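Local coordinates for ATP-dependent Clp protease adapter protein CLPS1, chloroplastic (Arabidopsis thaliana, PDB 7D34), which serves as a small chloroplast adapter that modulates the ClpC chaperones and probably selects substrates for the plastid Clp protease, at residues V21-K26 with N69-S74; V50-A55 with E60-Q65. All coordinates share one frame; numbering follows the deposited sequence.

Contact 1. Residues V21-K26 with N69-S74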
ATOM      1  N   VAL A  21       7.647 -13.156  -0.995  1.00 24.75           N
ATOM      2  CA  VAL A  21       8.725 -12.373  -1.597  1.00 24.20           C
ATOM      3  C   VAL A  21       9.205 -13.007  -2.891  1.00 25.94           C
ATOM      4  O   VAL A  21       9.459 -12.306  -3.880  1.00 25.71           O
ATOM      5  CB  VAL A  21       9.879 -12.227  -0.593  1.00 21.18           C
ATOM      6  CG1 VAL A  21      11.058 -11.488  -1.165  1.00 25.90           C
ATOM      7  CG2 VAL A  21       9.366 -11.428   0.568  1.00 21.03           C
ATOM      8  N   GLN A  22       9.387 -14.331  -2.901  1.00 24.26           N
ATOM      9  CA  GLN A  22       9.874 -14.991  -4.114  1.00 22.82           C
ATOM     10  C   GLN A  22       8.904 -14.831  -5.278  1.00 22.54           C
ATOM     11  O   GLN A  22       9.324 -14.607  -6.420  1.00 26.46           O
ATOM     12  CB  GLN A  22      10.165 -16.464  -3.843  1.00 25.10           C
ATOM     13  CG  GLN A  22      11.278 -16.669  -2.846  1.00 29.93           C
ATOM     14  CD  GLN A  22      11.400 -18.092  -2.336  1.00 29.37           C
ATOM     15  OE1 GLN A  22      10.517 -18.917  -2.533  1.00 33.05           O
ATOM     16  NE2 GLN A  22      12.524 -18.390  -1.695  1.00 31.72           N
ATOM     17  N   VAL A  23       7.606 -14.993  -5.019  1.00 23.82           N
ATOM     18  CA  VAL A  23       6.613 -14.832  -6.082  1.00 22.95           C
ATOM     19  C   VAL A  23       6.667 -13.415  -6.648  1.00 24.43           C
ATOM     20  O   VAL A  23       6.650 -13.209  -7.871  1.00 24.32           O
ATOM     21  CB  VAL A  23       5.207 -15.158  -5.554  1.00 20.41           C
ATOM     22  CG1 VAL A  23       4.160 -14.857  -6.621  1.00 25.73           C
ATOM     23  CG2 VAL A  23       5.095 -16.609  -5.136  1.00 25.61           C
ATOM     24  N   LEU A  24       6.699 -12.409  -5.771  1.00 25.05           N
ATOM     25  CA  LEU A  24       6.756 -11.040  -6.270  1.00 20.62           C
ATOM     26  C   LEU A  24       7.945 -10.863  -7.200  1.00 24.60           C
ATOM     27  O   LEU A  24       7.833 -10.255  -8.269  1.00 25.47           O
ATOM     28  CB  LEU A  24       6.848 -10.037  -5.129  1.00 23.36           C
ATOM     29  CG  LEU A  24       5.561  -9.888  -4.308  1.00 24.64           C
ATOM     30  CD1 LEU A  24       5.766  -9.148  -2.989  1.00 28.84           C
ATOM     31  CD2 LEU A  24       4.473  -9.234  -5.178  1.00 24.84           C
ATOM     32  N   MET A  25       9.107 -11.373  -6.793  1.00 27.06           N
ATOM     33  CA  MET A  25      10.286 -11.246  -7.636  1.00 32.05           C
ATOM     34  C   MET A  25      10.124 -11.984  -8.954  1.00 32.46           C
ATOM     35  O   MET A  25      10.597 -11.520  -9.994  1.00 30.84           O
ATOM     36  CB  MET A  25      11.516 -11.806  -6.922  1.00 34.45           C
ATOM     37  CG  MET A  25      11.847 -11.243  -5.578  1.00 40.51           C
ATOM     38  SD  MET A  25      12.968  -9.888  -5.752  1.00 42.19           S
ATOM     39  CE  MET A  25      14.429 -10.710  -6.309  1.00 42.69           C
ATOM     40  N   LYS A  26       9.437 -13.120  -8.926  1.00 29.45           N
ATOM     41  CA  LYS A  26       9.286 -13.924 -10.130  1.00 28.84           C
ATOM     42  C   LYS A  26       8.482 -13.199 -11.199  1.00 30.36           C
ATOM     43  O   LYS A  26       8.927 -13.079 -12.346  1.00 29.28           O
ATOM     44  CB  LYS A  26       8.620 -15.261  -9.799  1.00 31.83           C
ATOM     45  CG  LYS A  26       8.516 -16.168 -11.034  1.00 31.52           C
ATOM     46  CD  LYS A  26       8.313 -17.665 -10.726  1.00 38.93           C
ATOM     47  CE  LYS A  26       6.871 -17.962 -10.335  1.00 37.88           C
ATOM     48  NZ  LYS A  26       6.753 -19.311  -9.672  1.00 40.34           N
ATOM     49  N   ASN A  69       0.186 -18.221  -8.666  1.00 26.00           N
ATOM     50  CA  ASN A  69       1.236 -18.650  -7.757  1.00 27.33           C
ATOM     51  C   ASN A  69       0.760 -18.700  -6.312  1.00 27.10           C
ATOM     52  O   ASN A  69       1.587 -18.847  -5.414  1.00 23.29           O
ATOM     53  CB  ASN A  69       2.446 -17.721  -7.887  1.00 29.70           C
ATOM     54  CG  ASN A  69       3.309 -18.038  -9.102  1.00 29.39           C
ATOM     55  OD1 ASN A  69       4.143 -18.932  -9.066  1.00 31.71           O
ATOM     56  ND2 ASN A  69       3.043 -17.355 -10.207  1.00 24.86           N
ATOM     57  N   GLY A  70      -0.540 -18.546  -6.068  1.00 28.44           N
ATOM     58  CA  GLY A  70      -1.129 -18.784  -4.763  1.00 31.66           C
ATOM     59  C   GLY A  70      -1.415 -17.568  -3.906  1.00 27.77           C
ATOM     60  O   GLY A  70      -1.848 -17.737  -2.758  1.00 29.22           O
ATOM     61  N   LEU A  71      -1.244 -16.359  -4.430  1.00 24.87           N
ATOM     62  CA  LEU A  71      -1.469 -15.146  -3.652  1.00 26.24           C
ATOM     63  C   LEU A  71      -2.855 -14.559  -3.931  1.00 28.90           C
ATOM     64  O   LEU A  71      -3.526 -14.922  -4.897  1.00 28.43           O
ATOM     65  CB  LEU A  71      -0.399 -14.084  -3.939  1.00 22.88           C
ATOM     66  CG  LEU A  71       1.047 -14.592  -3.902  1.00 24.02           C
ATOM     67  CD1 LEU A  71       2.028 -13.431  -4.044  1.00 20.41           C
ATOM     68  CD2 LEU A  71       1.340 -15.430  -2.679  1.00 28.11           C
ATOM     69  N   LEU A  72      -3.310 -13.698  -3.018  1.00 27.00           N
ATOM     70  CA  LEU A  72      -4.570 -12.967  -3.163  1.00 24.99           C
ATOM     71  C   LEU A  72      -4.276 -11.587  -3.755  1.00 20.56           C
ATOM     72  O   LEU A  72      -3.498 -10.819  -3.170  1.00 21.14           O
ATOM     73  CB  LEU A  72      -5.290 -12.816  -1.826  1.00 25.32           C
ATOM     74  CG  LEU A  72      -5.740 -14.109  -1.152  1.00 24.84           C
ATOM     75  CD1 LEU A  72      -6.353 -13.819   0.188  1.00 26.27           C
ATOM     76  CD2 LEU A  72      -6.757 -14.803  -2.041  1.00 22.53           C
ATOM     77  N   SER A  73      -4.822 -11.310  -4.947  1.00 23.73           N
ATOM     78  CA  SER A  73      -4.538 -10.078  -5.675  1.00 29.16           C
ATOM     79  C   SER A  73      -5.795  -9.524  -6.341  1.00 26.05           C
ATOM     80  O   SER A  73      -6.687 -10.271  -6.749  1.00 27.32           O
ATOM     81  CB  SER A  73      -3.426 -10.346  -6.716  1.00 27.22           C
ATOM     82  OG  SER A  73      -3.149  -9.202  -7.500  1.00 30.90           O
ATOM     83  N   SER A  74      -5.863  -8.197  -6.410  1.00 27.70           N
ATOM     84  CA  SER A  74      -6.933  -7.484  -7.097  1.00 25.31           C
ATOM     85  C   SER A  74      -6.322  -6.406  -7.988  1.00 26.47           C
ATOM     86  O   SER A  74      -5.169  -6.009  -7.808  1.00 24.50           O
ATOM     87  CB  SER A  74      -7.927  -6.879  -6.087  1.00 25.56           C
ATOM     88  OG  SER A  74      -7.232  -6.106  -5.126  1.00 29.61           O
TER
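Val23 and Asn69 mark the point where the backbones come nearest, their CA atoms 6.8 Å apart: a turn of helix 17-27 faces the loop by which the chain leaves helix 56-68 for strand 72-77. That loop is shaped by a Schellman motif, in which Gly70, at positive phi, is the C-prime residue, Leu71 N bonds to Leu66 O and Gly70 N to Arg67 O. Any CB on Gly70 would press on the carbonyl oxygen before it. In the ClpS fold this helix end leads into an edge strand of the sheet, and Asn69 and Leu71, flanking the glycine, both face Val23. With CG1 of Val23 anti to the backbone N (chi1 174°), that methyl reaches Asn69 CB at 3.6 Å and Leu71 CD1 at an equal distance; Val23 lies alongside both side chains, running antiparallel to each. Leu66 adds to the apolar surface around Val23. At the exposed margin a kink late in the Lys26 chain brings NZ round to 2.7 Å from Asn69 OD1. The ammonium approaches at a C=O...N angle of 139°, tilted 30° from the carbonyl plane. Asn69 ND2 bonds to Gln65 O, and the two bonds, one at each end of the amide, restrict its rotation.

Contact 2. Residues V50-A55 with E60-Q65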
ATOM      1  N   VAL A  50       0.142  -2.075  -2.302  1.00 26.06           N
ATOM      2  CA  VAL A  50       0.258  -1.791  -3.728  1.00 30.81           C
ATOM      3  C   VAL A  50       1.534  -2.445  -4.238  1.00 29.63           C
ATOM      4  O   VAL A  50       2.637  -2.141  -3.770  1.00 33.02           O
ATOM      5  CB  VAL A  50       0.261  -0.280  -4.009  1.00 29.78           C
ATOM      6  CG1 VAL A  50       0.604  -0.004  -5.493  1.00 31.29           C
ATOM      7  CG2 VAL A  50      -1.086   0.306  -3.561  1.00 29.42           C
ATOM      8  N   VAL A  51       1.384  -3.324  -5.223  1.00 28.85           N
ATOM      9  CA  VAL A  51       2.524  -4.031  -5.791  1.00 25.24           C
ATOM     10  C   VAL A  51       3.205  -3.189  -6.868  1.00 27.27           C
ATOM     11  O   VAL A  51       4.433  -3.023  -6.880  1.00 25.53           O
ATOM     12  CB  VAL A  51       2.068  -5.378  -6.369  1.00 24.22           C
ATOM     13  CG1 VAL A  51       3.240  -6.036  -7.069  1.00 27.93           C
ATOM     14  CG2 VAL A  51       1.526  -6.233  -5.280  1.00 25.09           C
ATOM     15  N   ILE A  52       2.410  -2.653  -7.790  1.00 25.68           N
ATOM     16  CA  ILE A  52       2.902  -1.874  -8.920  1.00 28.28           C
ATOM     17  C   ILE A  52       1.741  -1.066  -9.488  1.00 26.06           C
ATOM     18  O   ILE A  52       0.573  -1.458  -9.367  1.00 23.35           O
ATOM     19  CB  ILE A  52       3.524  -2.788  -9.997  1.00 30.04           C
ATOM     20  CG1 ILE A  52       3.972  -1.986 -11.222  1.00 33.72           C
ATOM     21  CG2 ILE A  52       2.547  -3.889 -10.369  1.00 26.06           C
ATOM     22  CD1 ILE A  52       5.113  -2.657 -11.992  1.00 36.77           C
ATOM     23  N   VAL A  53       2.054   0.048 -10.131  1.00 25.78           N
ATOM     24  CA  VAL A  53       1.078   0.839 -10.863  1.00 29.89           C
ATOM     25  C   VAL A  53       1.473   0.749 -12.332  1.00 31.33           C
ATOM     26  O   VAL A  53       2.619   1.042 -12.694  1.00 33.39           O
ATOM     27  CB  VAL A  53       1.031   2.299 -10.369  1.00 31.85           C
ATOM     28  CG1 VAL A  53      -0.053   3.069 -11.139  1.00 30.97           C
ATOM     29  CG2 VAL A  53       0.792   2.368  -8.847  1.00 29.50           C
ATOM     30  N   CYS A  54       0.529   0.344 -13.173  1.00 33.62           N
ATOM     31  CA  CYS A  54       0.802   0.069 -14.575  1.00 35.78           C
ATOM     32  C   CYS A  54      -0.513   0.189 -15.333  1.00 31.65           C
ATOM     33  O   CYS A  54      -1.585   0.377 -14.745  1.00 30.19           O
ATOM     34  CB  CYS A  54       1.423  -1.321 -14.787  1.00 34.10           C
ATOM     35  SG  CYS A  54       0.664  -2.646 -13.852  1.00 31.61           S
ATOM     36  N   ALA A  55      -0.414   0.069 -16.652  1.00 29.70           N
ATOM     37  CA  ALA A  55      -1.577  -0.033 -17.517  1.00 33.69           C
ATOM     38  C   ALA A  55      -2.519  -1.148 -17.090  1.00 30.93           C
ATOM     39  O   ALA A  55      -2.114  -2.122 -16.457  1.00 30.66           O
ATOM     40  CB  ALA A  55      -1.107  -0.262 -18.947  1.00 33.79           C
ATOM     41  N   GLU A  60      -3.904  -6.492 -14.976  1.00 28.40           N
ATOM     42  CA  GLU A  60      -4.632  -7.754 -15.007  1.00 31.87           C
ATOM     43  C   GLU A  60      -3.676  -8.938 -15.116  1.00 31.22           C
ATOM     44  O   GLU A  60      -3.860  -9.952 -14.435  1.00 28.05           O
ATOM     45  CB  GLU A  60      -5.620  -7.760 -16.183  1.00 33.44           C
ATOM     46  CG  GLU A  60      -6.991  -7.115 -15.905  1.00 37.77           C
ATOM     47  CD  GLU A  60      -7.692  -7.721 -14.689  1.00 40.35           C
ATOM     48  OE1 GLU A  60      -7.564  -8.951 -14.492  1.00 43.31           O
ATOM     49  OE2 GLU A  60      -8.375  -6.988 -13.929  1.00 41.16           O
ATOM     50  N   GLN A  61      -2.650  -8.830 -15.973  1.00 33.22           N
ATOM     51  CA  GLN A  61      -1.706  -9.927 -16.171  1.00 31.85           C
ATOM     52  C   GLN A  61      -1.001 -10.275 -14.872  1.00 30.09           C
ATOM     53  O   GLN A  61      -1.024 -11.422 -14.415  1.00 27.94           O
ATOM     54  CB  GLN A  61      -0.687  -9.538 -17.243  1.00 37.79           C
ATOM     55  CG  GLN A  61       0.117 -10.705 -17.759  1.00 38.52           C
ATOM     56  CD  GLN A  61       1.276 -10.292 -18.672  1.00 42.22           C
ATOM     57  OE1 GLN A  61       2.109  -9.461 -18.318  1.00 45.60           O
ATOM     58  NE2 GLN A  61       1.322 -10.880 -19.859  1.00 43.22           N
ATOM     59  N   HIS A  62      -0.423  -9.266 -14.240  1.00 25.17           N
ATOM     60  CA  HIS A  62       0.318  -9.476 -13.013  1.00 25.22           C
ATOM     61  C   HIS A  62      -0.582  -9.996 -11.902  1.00 25.45           C
ATOM     62  O   HIS A  62      -0.173 -10.872 -11.131  1.00 25.34           O
ATOM     63  CB  HIS A  62       0.945  -8.151 -12.612  1.00 28.93           C
ATOM     64  CG  HIS A  62       1.949  -7.654 -13.595  1.00 27.37           C
ATOM     65  ND1 HIS A  62       2.553  -8.485 -14.511  1.00 28.53           N
ATOM     66  CD2 HIS A  62       2.462  -6.420 -13.805  1.00 26.50           C
ATOM     67  CE1 HIS A  62       3.406  -7.786 -15.238  1.00 29.45           C
ATOM     68  NE2 HIS A  62       3.363  -6.528 -14.835  1.00 31.21           N
ATOM     69  N   CYS A  63      -1.820  -9.490 -11.812  1.00 28.49           N
ATOM     70  CA  CYS A  63      -2.750 -10.010 -10.810  1.00 28.58           C
ATOM     71  C   CYS A  63      -2.985 -11.500 -11.013  1.00 29.15           C
ATOM     72  O   CYS A  63      -2.990 -12.273 -10.049  1.00 30.02           O
ATOM     73  CB  CYS A  63      -4.077  -9.231 -10.845  1.00 30.33           C
ATOM     74  SG  CYS A  63      -5.468  -9.884  -9.818  1.00 33.04           S
ATOM     75  N   MET A  64      -3.124 -11.923 -12.272  1.00 33.59           N
ATOM     76  CA  MET A  64      -3.348 -13.331 -12.591  1.00 36.13           C
ATOM     77  C   MET A  64      -2.108 -14.162 -12.282  1.00 35.82           C
ATOM     78  O   MET A  64      -2.208 -15.276 -11.755  1.00 37.35           O
ATOM     79  CB  MET A  64      -3.802 -13.446 -14.047  1.00 38.97           C
ATOM     80  CG  MET A  64      -5.104 -12.681 -14.291  1.00 44.49           C
ATOM     81  SD  MET A  64      -6.594 -13.563 -13.811  1.00 49.71           S
ATOM     82  CE  MET A  64      -6.559 -13.317 -12.058  1.00 50.65           C
ATOM     83  N   GLN A  65      -0.928 -13.635 -12.607  1.00 30.54           N
ATOM     84  CA  GLN A  65       0.311 -14.338 -12.312  1.00 31.93           C
ATOM     85  C   GLN A  65       0.463 -14.548 -10.814  1.00 32.32           C
ATOM     86  O   GLN A  65       0.798 -15.651 -10.371  1.00 29.37           O
ATOM     87  CB  GLN A  65       1.482 -13.543 -12.889  1.00 36.44           C
ATOM     88  CG  GLN A  65       1.647 -13.723 -14.401  1.00 38.03           C
ATOM     89  CD  GLN A  65       2.460 -12.598 -15.019  1.00 40.10           C
ATOM     90  OE1 GLN A  65       2.737 -11.584 -14.359  1.00 36.93           O
ATOM     91  NE2 GLN A  65       2.861 -12.771 -16.287  1.00 41.60           N
TER
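Apolar and sulfur contacts join Ile52 and Cys54, two residues apart on strand 48-54, to a single ring on helix 56-68, that of His62. The backbones stay well separated, 9.0 Å between the CA atoms of Ile52 and His62, so the side chains do the bridging. CD2 is the ring atom that meets both: Ile52 CG2 lies 4.3 Å from it and Cys54 SG 4.2 Å. Both approach the imidazole obliquely, the sulfur 67° off the ring normal. Cys54 heads toward the helix, and its first torsion (chi1 44°) carries SG on to the ring. The contact is light, burying only 104 Å² in all, and Ile28 and Pro29 add further cover to the histidine.

Polar bonding takes place within the helix. His62 ND1 donates to Gln65 OE1 at 3.1 Å, with an N-H...O angle of 156° and the oxygen slightly out of the ring plane. The bond restrains the ring and is consistent with a proton on ND1. An alanine in place of His62 would probably open a gap beside Ile52 and Cys54 and leave the Gln65 amide without its ring partner.

Strand 48-54 runs into helix 56-68 through a tight connection, and the helix packs against one face of the antiparallel sheet, an alpha/beta layering that belongs to the ClpS fold.

Overall arrangement
Contact 2 is nested within the chain loop that contact 1 closes: helix 17-27 comes first, then strand 48-54 and helix 56-68, and finally strand 72-77. The two centres lie about 10 Å apart. Helix 56-68 links them, passing directly into the 69-74 segment, and both contacts reach one antiparallel sheet, in which strand 5-10 runs between the two outer strands. They also touch directly, Cys63 SG packing 3.3 Å from Ser73 O and Leu24 CD2 3.9 Å from Val51 CG1. Together they hold helices 17-27 and 56-68 to the sheet. Contact 1 lies close to the pocket that binds phenylalanine: the side chain of Leu71 is about 6 Å from that ligand.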